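Sensory/regulatory protein rpfC (Xanthomonas campestris pv. campestris, PDB 3M6M) is a sensor histidine kinase whose CheY-like receiver domain, the part in this structure, binds magnesium and probably accepts a phosphoryl group in two-component signalling. Local coordinates at residues 15-23 with 57-68; 90-99 with 113-121. One frame throughout, in Å; residues are numbered along the deposited sequence.

Contact 1: residues 15-23 with 57-68. With MG (magnesium ion), chain T.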
ATOM      1  N   MET D  15     -19.628   6.669  45.345  1.00 79.27           N
ATOM      2  CA  MET D  15     -19.623   6.911  43.872  1.00 76.21           C
ATOM      3  C   MET D  15     -21.025   7.168  43.327  1.00 74.68           C
ATOM      4  O   MET D  15     -22.011   6.656  43.859  1.00 75.14           O
ATOM      5  CB  MET D  15     -18.991   5.732  43.128  1.00 73.98           C
ATOM      6  CG  MET D  15     -17.497   5.574  43.349  1.00 75.62           C
ATOM      7  SD  MET D  15     -16.764   4.312  42.287  1.00 73.82           S
ATOM      8  CE  MET D  15     -15.077   4.328  42.890  1.00 76.45           C
ATOM      9  N   ARG D  16     -21.099   7.964  42.264  1.00 73.12           N
ATOM     10  CA  ARG D  16     -22.358   8.248  41.584  1.00 71.70           C
ATOM     11  C   ARG D  16     -22.490   7.314  40.380  1.00 68.38           C
ATOM     12  O   ARG D  16     -21.697   7.380  39.436  1.00 66.89           O
ATOM     13  CB  ARG D  16     -22.411   9.718  41.160  1.00 72.57           C
ATOM     14  CG  ARG D  16     -23.791  10.349  41.254  1.00 73.85           C
ATOM     15  CD  ARG D  16     -23.690  11.864  41.401  1.00 76.67           C
ATOM     16  NE  ARG D  16     -24.988  12.479  41.679  1.00 78.71           N
ATOM     17  CZ  ARG D  16     -25.736  13.117  40.780  1.00 78.23           C
ATOM     18  NH1 ARG D  16     -25.324  13.241  39.524  1.00 75.88           N
ATOM     19  NH2 ARG D  16     -26.901  13.638  41.142  1.00 80.32           N
ATOM     20  N   MET D  17     -23.490   6.439  40.428  1.00 67.36           N
ATOM     21  CA  MET D  17     -23.624   5.360  39.449  1.00 64.64           C
ATOM     22  C   MET D  17     -24.811   5.526  38.510  1.00 63.17           C
ATOM     23  O   MET D  17     -25.903   5.916  38.929  1.00 64.25           O
ATOM     24  CB  MET D  17     -23.714   4.004  40.154  1.00 64.92           C
ATOM     25  CG  MET D  17     -22.427   3.558  40.818  1.00 65.97           C
ATOM     26  SD  MET D  17     -21.155   3.132  39.622  1.00 64.74           S
ATOM     27  CE  MET D  17     -19.738   2.973  40.698  1.00 66.74           C
ATOM     28  N   LEU D  18     -24.579   5.219  37.237  1.00 60.85           N
ATOM     29  CA  LEU D  18     -25.627   5.218  36.227  1.00 59.55           C
ATOM     30  C   LEU D  18     -25.731   3.826  35.607  1.00 57.93           C
ATOM     31  O   LEU D  18     -24.743   3.277  35.118  1.00 56.88           O
ATOM     32  CB  LEU D  18     -25.353   6.284  35.161  1.00 58.93           C
ATOM     33  CG  LEU D  18     -26.411   6.570  34.088  1.00 58.24           C
ATOM     34  CD1 LEU D  18     -27.786   6.866  34.681  1.00 59.11           C
ATOM     35  CD2 LEU D  18     -25.952   7.724  33.220  1.00 58.02           C
ATOM     36  N   VAL D  19     -26.935   3.261  35.648  1.00 57.91           N
ATOM     37  CA  VAL D  19     -27.164   1.886  35.212  1.00 56.97           C
ATOM     38  C   VAL D  19     -28.208   1.833  34.100  1.00 56.43           C
ATOM     39  O   VAL D  19     -29.257   2.474  34.192  1.00 57.21           O
ATOM     40  CB  VAL D  19     -27.603   0.979  36.396  1.00 58.00           C
ATOM     41  CG1 VAL D  19     -27.811  -0.454  35.934  1.00 57.30           C
ATOM     42  CG2 VAL D  19     -26.575   1.019  37.520  1.00 58.81           C
ATOM     43  N   ALA D  20     -27.908   1.070  33.051  1.00 55.37           N
ATOM     44  CA  ALA D  20     -28.845   0.861  31.950  1.00 55.27           C
ATOM     45  C   ALA D  20     -29.083  -0.623  31.667  1.00 55.18           C
ATOM     46  O   ALA D  20     -28.145  -1.377  31.404  1.00 54.48           O
ATOM     47  CB  ALA D  20     -28.368   1.575  30.693  1.00 54.61           C
ATOM     48  N   ASP D  21     -30.351  -1.023  31.738  1.00 56.16           N
ATOM     49  CA  ASP D  21     -30.792  -2.365  31.362  1.00 56.54           C
ATOM     50  C   ASP D  21     -32.265  -2.308  30.975  1.00 57.76           C
ATOM     51  O   ASP D  21     -33.060  -1.637  31.640  1.00 58.61           O
ATOM     52  CB  ASP D  21     -30.581  -3.357  32.510  1.00 56.90           C
ATOM     53  CG  ASP D  21     -30.704  -4.802  32.062  1.00 57.23           C
ATOM     54  OD1 ASP D  21     -31.807  -5.217  31.644  1.00 58.15           O
ATOM     55  OD2 ASP D  21     -29.695  -5.531  32.144  1.00 57.08           O
ATOM     56  N   ASP D  22     -32.622  -3.016  29.906  1.00 58.13           N
ATOM     57  CA  ASP D  22     -33.988  -2.973  29.374  1.00 59.69           C
ATOM     58  C   ASP D  22     -35.012  -3.760  30.201  1.00 61.23           C
ATOM     59  O   ASP D  22     -36.219  -3.551  30.056  1.00 62.59           O
ATOM     60  CB  ASP D  22     -34.027  -3.392  27.895  1.00 59.96           C
ATOM     61  CG  ASP D  22     -33.427  -4.766  27.649  1.00 59.72           C
ATOM     62  OD1 ASP D  22     -32.255  -4.990  28.021  1.00 58.95           O
ATOM     63  OD2 ASP D  22     -34.124  -5.618  27.062  1.00 60.95           O
ATOM     64  N   HIS D  23     -34.530  -4.650  31.067  1.00 61.24           N
ATOM     65  CA  HIS D  23     -35.406  -5.427  31.944  1.00 62.96           C
ATOM     66  C   HIS D  23     -35.459  -4.859  33.361  1.00 63.68           C
ATOM     67  O   HIS D  23     -34.428  -4.494  33.933  1.00 62.76           O
ATOM     68  CB  HIS D  23     -34.998  -6.903  31.958  1.00 62.88           C
ATOM     69  CG  HIS D  23     -35.356  -7.633  30.700  1.00 63.18           C
ATOM     70  ND1 HIS D  23     -34.457  -7.837  29.675  1.00 61.93           N
ATOM     71  CD2 HIS D  23     -36.521  -8.192  30.295  1.00 64.51           C
ATOM     72  CE1 HIS D  23     -35.051  -8.497  28.696  1.00 62.91           C
ATOM     73  NE2 HIS D  23     -36.303  -8.724  29.047  1.00 64.49           N
ATOM     74  N   GLU D  57     -26.338  15.389  34.114  1.00 62.85           N
ATOM     75  CA  GLU D  57     -25.519  15.248  35.320  1.00 63.79           C
ATOM     76  C   GLU D  57     -24.248  14.445  35.041  1.00 61.71           C
ATOM     77  O   GLU D  57     -24.171  13.712  34.055  1.00 59.50           O
ATOM     78  CB  GLU D  57     -26.323  14.589  36.451  1.00 64.76           C
ATOM     79  CG  GLU D  57     -27.292  15.524  37.178  1.00 68.43           C
ATOM     80  CD  GLU D  57     -26.594  16.672  37.898  1.00 71.96           C
ATOM     81  OE1 GLU D  57     -27.044  17.829  37.748  1.00 74.42           O
ATOM     82  OE2 GLU D  57     -25.597  16.424  38.611  1.00 72.77           O
ATOM     83  N   ASP D  58     -23.257  14.591  35.916  1.00 62.75           N
ATOM     84  CA  ASP D  58     -21.996  13.863  35.799  1.00 61.37           C
ATOM     85  C   ASP D  58     -21.974  12.640  36.717  1.00 60.93           C
ATOM     86  O   ASP D  58     -22.440  12.698  37.857  1.00 62.60           O
ATOM     87  CB  ASP D  58     -20.813  14.788  36.103  1.00 63.23           C
ATOM     88  CG  ASP D  58     -20.708  15.947  35.121  1.00 63.83           C
ATOM     89  OD1 ASP D  58     -20.768  17.113  35.569  1.00 66.29           O
ATOM     90  OD2 ASP D  58     -20.573  15.696  33.903  1.00 62.12           O
ATOM     91  N   TYR D  59     -21.428  11.539  36.206  1.00 58.78           N
ATOM     92  CA  TYR D  59     -21.387  10.271  36.937  1.00 58.24           C
ATOM     93  C   TYR D  59     -19.972   9.705  37.013  1.00 57.95           C
ATOM     94  O   TYR D  59     -19.149   9.937  36.122  1.00 57.12           O
ATOM     95  CB  TYR D  59     -22.340   9.251  36.298  1.00 56.28           C
ATOM     96  CG  TYR D  59     -23.793   9.673  36.325  1.00 56.79           C
ATOM     97  CD1 TYR D  59     -24.613   9.353  37.408  1.00 57.98           C
ATOM     98  CD2 TYR D  59     -24.346  10.402  35.270  1.00 56.24           C
ATOM     99  CE1 TYR D  59     -25.949   9.745  37.438  1.00 58.97           C
ATOM    100  CE2 TYR D  59     -25.678  10.800  35.291  1.00 56.99           C
ATOM    101  CZ  TYR D  59     -26.473  10.467  36.375  1.00 58.74           C
ATOM    102  OH  TYR D  59     -27.790  10.860  36.397  1.00 60.14           O
ATOM    103  N   ASP D  60     -19.694   8.965  38.083  1.00 58.77           N
ATOM    104  CA  ASP D  60     -18.370   8.385  38.300  1.00 58.94           C
ATOM    105  C   ASP D  60     -18.112   7.164  37.420  1.00 56.59           C
ATOM    106  O   ASP D  60     -16.978   6.922  37.009  1.00 56.50           O
ATOM    107  CB  ASP D  60     -18.164   8.041  39.778  1.00 61.15           C
ATOM    108  CG  ASP D  60     -17.965   9.275  40.644  1.00 64.14           C
ATOM    109  OD1 ASP D  60     -17.210  10.185  40.233  1.00 64.78           O
ATOM    110  OD2 ASP D  60     -18.559   9.332  41.742  1.00 66.00           O
ATOM    111  N   ALA D  61     -19.171   6.406  37.139  1.00 54.96           N
ATOM    112  CA  ALA D  61     -19.086   5.210  36.306  1.00 52.99           C
ATOM    113  C   ALA D  61     -20.453   4.832  35.748  1.00 51.55           C
ATOM    114  O   ALA D  61     -21.480   5.068  36.389  1.00 52.18           O
ATOM    115  CB  ALA D  61     -18.493   4.042  37.095  1.00 53.67           C
ATOM    116  N   VAL D  62     -20.453   4.243  34.554  1.00 49.86           N
ATOM    117  CA  VAL D  62     -21.679   3.788  33.898  1.00 48.58           C
ATOM    118  C   VAL D  62     -21.655   2.268  33.720  1.00 47.78           C
ATOM    119  O   VAL D  62     -20.701   1.715  33.166  1.00 47.42           O
ATOM    120  CB  VAL D  62     -21.889   4.474  32.518  1.00 47.84           C
ATOM    121  CG1 VAL D  62     -23.137   3.936  31.822  1.00 47.09           C
ATOM    122  CG2 VAL D  62     -21.975   5.995  32.665  1.00 48.71           C
ATOM    123  N   ILE D  63     -22.701   1.604  34.206  1.00 47.59           N
ATOM    124  CA  ILE D  63     -22.885   0.172  33.987  1.00 46.87           C
ATOM    125  C   ILE D  63     -23.976  -0.036  32.942  1.00 45.93           C
ATOM    126  O   ILE D  63     -25.139   0.300  33.174  1.00 46.27           O
ATOM    127  CB  ILE D  63     -23.260  -0.582  35.286  1.00 47.95           C
ATOM    128  CG1 ILE D  63     -22.271  -0.255  36.412  1.00 49.16           C
ATOM    129  CG2 ILE D  63     -23.315  -2.086  35.024  1.00 47.48           C
ATOM    130  CD1 ILE D  63     -22.685  -0.765  37.785  1.00 50.57           C
ATOM    131  N   VAL D  64     -23.590  -0.587  31.794  1.00 44.98           N
ATOM    132  CA  VAL D  64     -24.512  -0.771  30.675  1.00 44.31           C
ATOM    133  C   VAL D  64     -24.745  -2.249  30.332  1.00 44.27           C
ATOM    134  O   VAL D  64     -23.815  -3.058  30.353  1.00 44.37           O
ATOM    135  CB  VAL D  64     -24.057   0.033  29.416  1.00 43.93           C
ATOM    136  CG1 VAL D  64     -22.822  -0.590  28.759  1.00 43.53           C
ATOM    137  CG2 VAL D  64     -25.198   0.168  28.415  1.00 44.02           C
ATOM    138  N   ASP D  65     -25.997  -2.586  30.037  1.00 44.29           N
ATOM    139  CA  ASP D  65     -26.352  -3.902  29.521  1.00 44.43           C
ATOM    140  C   ASP D  65     -26.014  -3.939  28.037  1.00 44.20           C
ATOM    141  O   ASP D  65     -26.360  -3.016  27.294  1.00 44.15           O
ATOM    142  CB  ASP D  65     -27.845  -4.175  29.742  1.00 45.09           C
ATOM    143  CG  ASP D  65     -28.300  -5.511  29.167  1.00 45.95           C
ATOM    144  OD1 ASP D  65     -27.523  -6.491  29.191  1.00 46.57           O
ATOM    145  OD2 ASP D  65     -29.456  -5.582  28.698  1.00 46.94           O
ATOM    146  N   LEU D  66     -25.332  -5.000  27.611  1.00 44.29           N
ATOM    147  CA  LEU D  66     -24.913  -5.122  26.218  1.00 44.47           C
ATOM    148  C   LEU D  66     -26.096  -5.226  25.261  1.00 45.08           C
ATOM    149  O   LEU D  66     -26.158  -4.489  24.278  1.00 45.13           O
ATOM    150  CB  LEU D  66     -23.953  -6.300  26.021  1.00 45.03           C
ATOM    151  CG  LEU D  66     -23.409  -6.571  24.609  1.00 45.85           C
ATOM    152  CD1 LEU D  66     -22.694  -5.358  24.005  1.00 44.83           C
ATOM    153  CD2 LEU D  66     -22.492  -7.786  24.618  1.00 46.54           C
ATOM    154  N   HIS D  67     -27.029  -6.127  25.549  1.00 45.76           N
ATOM    155  CA  HIS D  67     -28.143  -6.362  24.634  1.00 46.93           C
ATOM    156  C   HIS D  67     -29.441  -5.690  25.061  1.00 46.86           C
ATOM    157  O   HIS D  67     -30.131  -6.143  25.978  1.00 47.13           O
ATOM    158  CB  HIS D  67     -28.322  -7.856  24.357  1.00 48.29           C
ATOM    159  CG  HIS D  67     -27.188  -8.452  23.583  1.00 49.32           C
ATOM    160  ND1 HIS D  67     -26.257  -9.293  24.154  1.00 49.80           N
ATOM    161  CD2 HIS D  67     -26.819  -8.305  22.289  1.00 50.54           C
ATOM    162  CE1 HIS D  67     -25.372  -9.651  23.240  1.00 50.99           C
ATOM    163  NE2 HIS D  67     -25.689  -9.062  22.100  1.00 51.23           N
ATOM    164  N   MET D  68     -29.741  -4.588  24.382  1.00 46.79           N
ATOM    165  CA  MET D  68     -30.973  -3.832  24.568  1.00 47.31           C
ATOM    166  C   MET D  68     -31.527  -3.510  23.183  1.00 48.56           C
ATOM    167  O   MET D  68     -30.752  -3.343  22.242  1.00 48.59           O
ATOM    168  CB  MET D  68     -30.704  -2.532  25.334  1.00 46.12           C
ATOM    169  CG  MET D  68     -30.130  -2.716  26.739  1.00 45.37           C
ATOM    170  SD  MET D  68     -29.759  -1.168  27.599  1.00 44.75           S
ATOM    171  CE  MET D  68     -28.443  -0.509  26.576  1.00 43.57           C
TER
HETATM  172 MG    MG T 591     -30.955  -7.168  27.850  1.00 53.59          MG

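Contact 2: residues 90-99 with 113-121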
ATOM      1  N   TYR D  90     -14.902  12.743  30.246  1.00 53.89           N
ATOM      2  CA  TYR D  90     -14.689  11.301  30.253  1.00 52.96           C
ATOM      3  C   TYR D  90     -15.318  10.654  31.482  1.00 53.17           C
ATOM      4  O   TYR D  90     -15.202  11.164  32.600  1.00 54.70           O
ATOM      5  CB  TYR D  90     -13.199  10.947  30.192  1.00 53.73           C
ATOM      6  CG  TYR D  90     -12.944   9.453  30.237  1.00 52.80           C
ATOM      7  CD1 TYR D  90     -13.020   8.679  29.079  1.00 51.41           C
ATOM      8  CD2 TYR D  90     -12.647   8.809  31.442  1.00 53.46           C
ATOM      9  CE1 TYR D  90     -12.803   7.304  29.115  1.00 51.00           C
ATOM     10  CE2 TYR D  90     -12.427   7.434  31.490  1.00 52.73           C
ATOM     11  CZ  TYR D  90     -12.507   6.689  30.322  1.00 51.86           C
ATOM     12  OH  TYR D  90     -12.286   5.331  30.358  1.00 51.52           O
ATOM     13  N   THR D  91     -15.984   9.526  31.260  1.00 51.99           N
ATOM     14  CA  THR D  91     -16.520   8.709  32.349  1.00 52.33           C
ATOM     15  C   THR D  91     -16.478   7.215  31.995  1.00 51.33           C
ATOM     16  O   THR D  91     -16.906   6.823  30.906  1.00 50.07           O
ATOM     17  CB  THR D  91     -17.934   9.180  32.820  1.00 52.30           C
ATOM     18  OG1 THR D  91     -18.704   8.058  33.265  1.00 51.74           O
ATOM     19  CG2 THR D  91     -18.679   9.899  31.712  1.00 51.63           C
ATOM     20  N   PRO D  92     -15.929   6.389  32.911  1.00 52.29           N
ATOM     21  CA  PRO D  92     -15.722   4.950  32.717  1.00 51.89           C
ATOM     22  C   PRO D  92     -17.017   4.184  32.460  1.00 50.91           C
ATOM     23  O   PRO D  92     -18.043   4.469  33.086  1.00 50.98           O
ATOM     24  CB  PRO D  92     -15.111   4.499  34.049  1.00 53.36           C
ATOM     25  CG  PRO D  92     -14.498   5.719  34.619  1.00 54.91           C
ATOM     26  CD  PRO D  92     -15.403   6.837  34.213  1.00 54.23           C
ATOM     27  N   VAL D  93     -16.956   3.222  31.541  1.00 50.38           N
ATOM     28  CA  VAL D  93     -18.111   2.394  31.207  1.00 49.78           C
ATOM     29  C   VAL D  93     -17.773   0.913  31.349  1.00 50.28           C
ATOM     30  O   VAL D  93     -16.804   0.426  30.757  1.00 50.64           O
ATOM     31  CB  VAL D  93     -18.630   2.668  29.771  1.00 48.88           C
ATOM     32  CG1 VAL D  93     -19.866   1.823  29.477  1.00 48.20           C
ATOM     33  CG2 VAL D  93     -18.942   4.146  29.574  1.00 48.78           C
ATOM     34  N   VAL D  94     -18.576   0.210  32.143  1.00 50.73           N
ATOM     35  CA  VAL D  94     -18.475  -1.242  32.281  1.00 51.33           C
ATOM     36  C   VAL D  94     -19.706  -1.920  31.672  1.00 50.83           C
ATOM     37  O   VAL D  94     -20.842  -1.499  31.906  1.00 50.48           O
ATOM     38  CB  VAL D  94     -18.245  -1.675  33.763  1.00 52.52           C
ATOM     39  CG1 VAL D  94     -19.108  -0.864  34.717  1.00 52.95           C
ATOM     40  CG2 VAL D  94     -18.480  -3.174  33.952  1.00 52.69           C
ATOM     41  N   VAL D  95     -19.465  -2.966  30.887  1.00 51.19           N
ATOM     42  CA  VAL D  95     -20.529  -3.668  30.174  1.00 51.23           C
ATOM     43  C   VAL D  95     -20.947  -4.953  30.898  1.00 52.15           C
ATOM     44  O   VAL D  95     -20.107  -5.669  31.453  1.00 52.90           O
ATOM     45  CB  VAL D  95     -20.121  -3.978  28.705  1.00 51.28           C
ATOM     46  CG1 VAL D  95     -21.319  -4.461  27.897  1.00 51.17           C
ATOM     47  CG2 VAL D  95     -19.521  -2.743  28.043  1.00 50.82           C
ATOM     48  N   LEU D  96     -22.252  -5.222  30.897  1.00 52.44           N
ATOM     49  CA  LEU D  96     -22.815  -6.454  31.446  1.00 53.61           C
ATOM     50  C   LEU D  96     -23.632  -7.194  30.398  1.00 54.16           C
ATOM     51  O   LEU D  96     -24.408  -6.580  29.662  1.00 53.72           O
ATOM     52  CB  LEU D  96     -23.719  -6.153  32.644  1.00 53.76           C
ATOM     53  CG  LEU D  96     -23.154  -5.754  34.007  1.00 54.50           C
ATOM     54  CD1 LEU D  96     -24.301  -5.614  34.994  1.00 55.06           C
ATOM     55  CD2 LEU D  96     -22.137  -6.762  34.522  1.00 55.49           C
ATOM     56  N   SER D  97     -23.458  -8.514  30.338  1.00 55.60           N
ATOM     57  CA  SER D  97     -24.293  -9.380  29.495  1.00 56.79           C
ATOM     58  C   SER D  97     -24.191 -10.852  29.877  1.00 58.44           C
ATOM     59  O   SER D  97     -23.245 -11.269  30.553  1.00 59.02           O
ATOM     60  CB  SER D  97     -23.962  -9.204  28.008  1.00 56.77           C
ATOM     61  OG  SER D  97     -22.597  -9.466  27.753  1.00 57.43           O
ATOM     62  N   ALA D  98     -25.184 -11.629  29.447  1.00 59.72           N
ATOM     63  CA  ALA D  98     -25.127 -13.085  29.521  1.00 61.68           C
ATOM     64  C   ALA D  98     -24.303 -13.617  28.348  1.00 62.84           C
ATOM     65  O   ALA D  98     -23.900 -14.782  28.334  1.00 64.39           O
ATOM     66  CB  ALA D  98     -26.523 -13.674  29.509  1.00 62.51           C
ATOM     67  N   ASP D  99     -24.071 -12.744  27.368  1.00 62.49           N
ATOM     68  CA  ASP D  99     -23.164 -13.004  26.255  1.00 63.69           C
ATOM     69  C   ASP D  99     -21.729 -12.799  26.730  1.00 63.70           C
ATOM     70  O   ASP D  99     -21.337 -11.689  27.098  1.00 62.30           O
ATOM     71  CB  ASP D  99     -23.477 -12.056  25.089  1.00 63.16           C
ATOM     72  CG  ASP D  99     -22.729 -12.413  23.806  1.00 64.49           C
ATOM     73  OD1 ASP D  99     -22.902 -11.684  22.807  1.00 64.14           O
ATOM     74  OD2 ASP D  99     -21.975 -13.409  23.782  1.00 65.87           O
ATOM     75  N   ALA D 113     -14.528   0.111  26.219  1.00 63.04           N
ATOM     76  CA  ALA D 113     -15.116  -0.389  27.460  1.00 63.05           C
ATOM     77  C   ALA D 113     -14.014  -0.777  28.439  1.00 64.39           C
ATOM     78  O   ALA D 113     -13.112  -1.546  28.098  1.00 65.42           O
ATOM     79  CB  ALA D 113     -16.032  -1.574  27.187  1.00 62.68           C
ATOM     80  N   ARG D 114     -14.090  -0.235  29.650  1.00 64.85           N
ATOM     81  CA  ARG D 114     -13.054  -0.449  30.658  1.00 66.70           C
ATOM     82  C   ARG D 114     -13.123  -1.820  31.328  1.00 67.40           C
ATOM     83  O   ARG D 114     -12.098  -2.356  31.757  1.00 68.97           O
ATOM     84  CB  ARG D 114     -13.078   0.663  31.707  1.00 67.20           C
ATOM     85  CG  ARG D 114     -12.461   1.966  31.229  1.00 67.91           C
ATOM     86  CD  ARG D 114     -12.156   2.889  32.395  1.00 70.27           C
ATOM     87  NE  ARG D 114     -10.998   2.447  33.172  1.00 72.62           N
ATOM     88  CZ  ARG D 114      -9.770   2.945  33.052  1.00 74.25           C
ATOM     89  NH1 ARG D 114      -9.517   3.913  32.179  1.00 74.04           N
ATOM     90  NH2 ARG D 114      -8.790   2.472  33.810  1.00 76.24           N
ATOM     91  N   ALA D 115     -14.329  -2.376  31.418  1.00 66.65           N
ATOM     92  CA  ALA D 115     -14.540  -3.689  32.026  1.00 67.40           C
ATOM     93  C   ALA D 115     -15.716  -4.421  31.390  1.00 66.59           C
ATOM     94  O   ALA D 115     -16.690  -3.801  30.959  1.00 65.30           O
ATOM     95  CB  ALA D 115     -14.747  -3.558  33.533  1.00 68.01           C
ATOM     96  N   PHE D 116     -15.606  -5.747  31.336  1.00 67.66           N
ATOM     97  CA  PHE D 116     -16.661  -6.608  30.820  1.00 67.46           C
ATOM     98  C   PHE D 116     -16.917  -7.725  31.827  1.00 68.61           C
ATOM     99  O   PHE D 116     -16.084  -8.620  32.003  1.00 69.94           O
ATOM    100  CB  PHE D 116     -16.257  -7.189  29.461  1.00 67.94           C
ATOM    101  CG  PHE D 116     -17.408  -7.742  28.664  1.00 67.55           C
ATOM    102  CD1 PHE D 116     -17.893  -7.051  27.561  1.00 66.87           C
ATOM    103  CD2 PHE D 116     -17.999  -8.957  29.008  1.00 68.32           C
ATOM    104  CE1 PHE D 116     -18.954  -7.557  26.813  1.00 67.07           C
ATOM    105  CE2 PHE D 116     -19.063  -9.470  28.270  1.00 68.24           C
ATOM    106  CZ  PHE D 116     -19.539  -8.769  27.169  1.00 67.69           C
ATOM    107  N   LEU D 117     -18.069  -7.664  32.488  1.00 68.37           N
ATOM    108  CA  LEU D 117     -18.414  -8.639  33.520  1.00 69.70           C
ATOM    109  C   LEU D 117     -19.647  -9.456  33.156  1.00 69.66           C
ATOM    110  O   LEU D 117     -20.574  -8.954  32.516  1.00 68.59           O
ATOM    111  CB  LEU D 117     -18.604  -7.949  34.872  1.00 69.97           C
ATOM    112  CG  LEU D 117     -17.347  -7.379  35.537  1.00 71.14           C
ATOM    113  CD1 LEU D 117     -17.715  -6.246  36.478  1.00 71.35           C
ATOM    114  CD2 LEU D 117     -16.563  -8.465  36.269  1.00 73.15           C
ATOM    115  N   ALA D 118     -19.644 -10.719  33.574  1.00 71.21           N
ATOM    116  CA  ALA D 118     -20.705 -11.660  33.232  1.00 71.73           C
ATOM    117  C   ALA D 118     -21.982 -11.428  34.033  1.00 71.58           C
ATOM    118  O   ALA D 118     -21.940 -11.011  35.194  1.00 71.84           O
ATOM    119  CB  ALA D 118     -20.216 -13.097  33.404  1.00 73.47           C
ATOM    120  N   LYS D 119     -23.112 -11.693  33.386  1.00 71.53           N
ATOM    121  CA  LYS D 119     -24.417 -11.706  34.033  1.00 71.92           C
ATOM    122  C   LYS D 119     -24.879 -13.160  34.223  1.00 73.64           C
ATOM    123  O   LYS D 119     -24.661 -13.989  33.335  1.00 74.23           O
ATOM    124  CB  LYS D 119     -25.427 -10.928  33.191  1.00 70.85           C
ATOM    125  CG  LYS D 119     -25.436  -9.427  33.432  1.00 69.68           C
ATOM    126  CD  LYS D 119     -26.299  -8.694  32.408  1.00 68.68           C
ATOM    127  CE  LYS D 119     -27.774  -8.689  32.774  1.00 69.04           C
ATOM    128  NZ  LYS D 119     -28.586  -8.034  31.713  1.00 68.48           N
ATOM    129  N   PRO D 120     -25.511 -13.483  35.375  1.00 74.77           N
ATOM    130  CA  PRO D 120     -25.817 -12.614  36.519  1.00 74.86           C
ATOM    131  C   PRO D 120     -24.555 -12.110  37.208  1.00 75.18           C
ATOM    132  O   PRO D 120     -23.583 -12.858  37.350  1.00 76.12           O
ATOM    133  CB  PRO D 120     -26.615 -13.527  37.458  1.00 76.42           C
ATOM    134  CG  PRO D 120     -26.228 -14.905  37.072  1.00 77.43           C
ATOM    135  CD  PRO D 120     -26.005 -14.855  35.595  1.00 76.40           C
ATOM    136  N   VAL D 121     -24.580 -10.849  37.623  1.00 74.81           N
ATOM    137  CA  VAL D 121     -23.387 -10.187  38.140  1.00 75.28           C
ATOM    138  C   VAL D 121     -22.982 -10.688  39.533  1.00 77.39           C
ATOM    139  O   VAL D 121     -23.819 -10.830  40.428  1.00 78.39           O
ATOM    140  CB  VAL D 121     -23.526  -8.632  38.092  1.00 74.19           C
ATOM    141  CG1 VAL D 121     -24.488  -8.115  39.166  1.00 74.95           C
ATOM    142  CG2 VAL D 121     -22.163  -7.963  38.205  1.00 74.34           C
TER

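Contact 1: residues 15-23 with 57-68
Asp22 and Asp65 reach across the ends of two parallel strands to share one magnesium ion. Asp22 OD1 lies 2.5 Å from the metal and Asp65 OD2 2.3 Å, while the backbone O of His67 supplies the third protein ligand. The two carboxylates are nearly coplanar (3° apart), and the cation between them explains why Asp22 OD1 and Asp65 OD2 can lie 2.9 Å apart. Asp22 holds CG between its backbone N and carbonyl carbon (chi1 56°), which turns OD1 to the metal. Asp21 stacks its carboxylate over that of Asp65; Lys119 bridges to both, probably offsetting their charge. Asp21 OD1 also takes the backbone N-H of His23 with its anti lone pair, an Asx turn that shapes the loop.

Behind the acids, backbone bonds between 16-20 and 61-65 fix the spacing of the loops; Asp65 N, for instance, gives its hydrogen to Ala20 O. Small Ala20 meets Val64 on one face, and Val19 with Ile63 fills the other. At the far end Leu18 CB sits over a face of the Tyr59 ring, and Arg16 NH1 makes a salt bridge with Glu57 OE2 at 3.3 Å. Asp60 OD2 accepts the backbone N-H of Arg16 there. Acids gathered round magnesium at the C-terminal ends of parallel strands are the hallmark of the CheY-like receiver site.

Contact 2: residues 90-99 with 113-121
Lys119 lays its aliphatic chain against Leu96 and Ser97 where strands 93-97 and 115-118 end, the two parallel strands of a beta-alpha-beta unit joined through helix 102-110. Its CB rests 3.4 Å from Ser97 O, the same oxygen that accepts the backbone N-H of Lys119 from above the carbonyl plane. CG and CD continue over the neighbouring strand, CD lying 3.6 Å from Leu96 CB and close to Ser97 N. The chain then bends at chi3 (83°), and NZ reaches salt bridges with Asp21 and Asp65. A lysine suits this place because its methylene groups can pack on the strand while its charge is delivered to the acids of the metal site.

Further back, Val95 N and O bond to Ala115 O and Leu117 N, and Arg114 N bonds to Val93 O. Beta-branched valines, which favour an extended backbone, suit strand 93-97. On one face Val94 CG2 touches Ala115 CB, and Leu96 CD2 packs on Leu117 CB at 3.7 Å and on Val121. Helix 123-133 covers Leu117, and helix 24-35 meets Leu96. The other face carries Val95, whose CG2 meets Ala113 CB and whose CB lies near Phe116 CD1. Near the start of strand 93-97, Tyr90 OH sits at the edge of the Arg114 guanidinium, with the ring and guanidinium planes 78° apart; Tyr90 OH lies 3.2 Å from Arg114 CD.

Phe116 places CG anti to its own N (chi1 -163°), which carries the ring beside Ser97 and the loop after it. Leu66 adds to its packing. The ring's edge faces Asp99 O, the carbonyl that Ser97 OG holds through a hydrogen bond of 2.6 Å, in the carbonyl plane and on a lone pair.

How the contacts relate
Contacts 1 and 2 lie in one parallel sheet, separated by a single seam, that between 61-65 and 93-97, where Val64 O and Leu96 N, 2.7 Å apart, probably share a hydrogen bond. Contact 1 is the more deeply buried, joining two interior strands, whereas contact 2 brings in 115-118, the outermost strand on its side within the chain, and is partly exposed. Both use apolar residues along the strands, but their C-terminal ends differ: contact 1 gathers acids and the cation, and contact 2 contributes a lysine. Their chemistry thus meets at one pocket, where the ammonium group of Lys119 probably offsets part of the charge of the carboxylates of contact 1.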